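Local coordinates for cyanate lyase C-terminal domain-containing protein (PDB 5UK3) that probably catalyses, as a cyanase, the reaction of cyanate with bicarbonate that yields ammonia and carbon dioxide, at residues D129-D133 / L144-K149. Residues are numbered along the deposited sequence; the frame is centred on the assembly and turned at random.
Sequences DCKID and LRIDGK
Ile132 sits across from Ile146 in a non-hydrogen-bonded antiparallel pair; segments 130-133 and 144-149 run at 175° to each other. From its CB two branches leave. CG2 meets Leu144 CD1 at 3.6 Å; CG1 lies beside the backbone N (chi1 -40°), and the turn at chi2 (-56°) brings CD1 alongside Ile146, 3.9 Å from its CG2. That same methyl, Ile146 CG2, also touches Cys130 SG at 3.6 Å, extending the apolar row, and Leu104 of a second subunit packs against both isoleucines. With only CB left, as in an alanine here, Leu144 CD1 and Ile146 CG2 are likely to lose the methyls that pack on them, weakening the contact with Leu104. Segment 144-149 also pairs antiparallel with a strand of that subunit, so the sheet crosses the interface. At the corner of the chain, Asp129 OD1 makes a salt bridge to Arg141 of the same subunit. Backbone bonds fix the register: Lys131 N donates to Asp147 O (2.9 Å), and Arg145 N to Asp133 O (2.8 Å). The contact thus divides its chemistry: methyls and thiol fill the buried side, while on the polar side the Asp147 carboxylate is held mainly by a salt bridge to Arg141 of the second subunit, Lys131 NZ staying 4.3 Å from Asp147 OD2, beyond salt-bridge distance.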
loop_
_atom_site.group_PDB
_atom_site.type_symbol
_atom_site.label_atom_id
_atom_site.label_comp_id
_atom_site.label_asym_id
_atom_site.label_seq_id
_atom_site.Cartn_x
_atom_site.Cartn_y
_atom_site.Cartn_z
ATOM N N ASP I 129 -7.795 15.415 -24.587
ATOM C CA ASP I 129 -7.960 15.608 -26.021
ATOM C C ASP I 129 -7.205 14.477 -26.732
ATOM O O ASP I 129 -6.041 14.611 -27.094
ATOM C CB ASP I 129 -7.417 16.985 -26.443
ATOM C CG ASP I 129 -7.648 17.301 -27.942
ATOM O OD1 ASP I 129 -8.230 16.457 -28.652
ATOM O OD2 ASP I 129 -7.223 18.392 -28.394
ATOM N N CYS I 130 -7.892 13.379 -26.944
ATOM C CA CYS I 130 -7.247 12.148 -27.338
ATOM C C CYS I 130 -8.204 11.247 -28.119
ATOM O O CYS I 130 -9.314 11.005 -27.642
ATOM C CB CYS I 130 -6.783 11.451 -26.070
ATOM S SG CYS I 130 -5.474 10.261 -26.361
ATOM N N LYS I 131 -7.795 10.756 -29.277
ATOM C CA LYS I 131 -8.614 9.872 -30.093
ATOM C C LYS I 131 -7.987 8.505 -30.149
ATOM O O LYS I 131 -6.969 8.312 -30.815
ATOM C CB LYS I 131 -8.739 10.371 -31.533
ATOM C CG LYS I 131 -9.343 11.731 -31.678
ATOM C CD LYS I 131 -9.225 12.267 -33.106
ATOM C CE LYS I 131 -9.634 13.752 -33.174
ATOM N NZ LYS I 131 -8.526 14.687 -33.576
ATOM N N ILE I 132 -8.606 7.536 -29.503
ATOM C CA ILE I 132 -8.179 6.160 -29.595
ATOM C C ILE I 132 -8.874 5.539 -30.790
ATOM O O ILE I 132 -9.971 5.905 -31.141
ATOM C CB ILE I 132 -8.560 5.308 -28.374
ATOM C CG1 ILE I 132 -8.389 6.040 -27.034
ATOM C CG2 ILE I 132 -7.781 3.996 -28.351
ATOM C CD1 ILE I 132 -7.011 6.550 -26.832
ATOM N N ASP I 133 -8.200 4.592 -31.414
ATOM C CA ASP I 133 -8.757 3.792 -32.479
ATOM C C ASP I 133 -8.228 2.386 -32.329
ATOM O O ASP I 133 -7.072 2.218 -31.915
ATOM C CB ASP I 133 -8.295 4.390 -33.783
ATOM C CG ASP I 133 -8.832 3.657 -34.968
ATOM O OD1 ASP I 133 -10.084 3.685 -35.146
ATOM O OD2 ASP I 133 -8.012 3.063 -35.731
ATOM N N LEU I 144 -3.674 -0.614 -32.154
ATOM C CA LEU I 144 -4.220 0.367 -31.267
ATOM C C LEU I 144 -3.534 1.664 -31.618
ATOM O O LEU I 144 -2.328 1.753 -31.489
ATOM C CB LEU I 144 -3.929 -0.085 -29.832
ATOM C CG LEU I 144 -4.311 0.817 -28.678
ATOM C CD1 LEU I 144 -5.806 0.950 -28.722
ATOM C CD2 LEU I 144 -3.943 0.363 -27.269
ATOM N N ARG I 145 -4.278 2.654 -32.076
ATOM C CA ARG I 145 -3.707 3.948 -32.463
ATOM C C ARG I 145 -4.215 5.028 -31.541
ATOM O O ARG I 145 -5.393 5.192 -31.391
ATOM C CB ARG I 145 -4.111 4.264 -33.892
ATOM C CG ARG I 145 -3.658 5.602 -34.426
ATOM C CD ARG I 145 -4.073 5.731 -35.893
ATOM N NE ARG I 145 -3.407 6.828 -36.616
ATOM C CZ ARG I 145 -3.695 8.122 -36.490
ATOM N NH1 ARG I 145 -4.663 8.555 -35.662
ATOM N NH2 ARG I 145 -3.020 9.014 -37.194
ATOM N N ILE I 146 -3.310 5.748 -30.914
ATOM C CA ILE I 146 -3.657 6.792 -29.961
ATOM C C ILE I 146 -3.181 8.126 -30.525
ATOM O O ILE I 146 -2.017 8.248 -30.879
ATOM C CB ILE I 146 -3.003 6.518 -28.596
ATOM C CG1 ILE I 146 -3.480 5.172 -28.048
ATOM C CG2 ILE I 146 -3.337 7.639 -27.624
ATOM C CD1 ILE I 146 -2.788 4.728 -26.779
ATOM N N ASP I 147 -4.054 9.132 -30.551
ATOM C CA ASP I 147 -3.768 10.424 -31.211
ATOM C C ASP I 147 -4.095 11.563 -30.241
ATOM O O ASP I 147 -5.241 11.948 -30.091
ATOM C CB ASP I 147 -4.593 10.510 -32.504
ATOM C CG ASP I 147 -4.528 11.889 -33.187
ATOM O OD1 ASP I 147 -3.823 12.785 -32.668
ATOM O OD2 ASP I 147 -5.206 12.086 -34.244
ATOM N N GLY I 148 -3.071 12.105 -29.603
ATOM C CA GLY I 148 -3.243 13.038 -28.515
ATOM C C GLY I 148 -2.612 14.384 -28.766
ATOM O O GLY I 148 -1.661 14.486 -29.498
ATOM N N LYS I 149 -3.142 15.415 -28.114
ATOM C CA LYS I 149 -2.551 16.718 -28.188
ATOM C C LYS I 149 -1.286 16.716 -27.339
ATOM O O LYS I 149 -1.287 16.227 -26.221
ATOM C CB LYS I 149 -3.525 17.804 -27.687
ATOM C CG LYS I 149 -2.915 19.195 -27.655
ATOM C CD LYS I 149 -3.947 20.311 -27.664
ATOM C CE LYS I 149 -3.492 21.468 -28.576
ATOM N NZ LYS I 149 -4.533 22.548 -28.653
#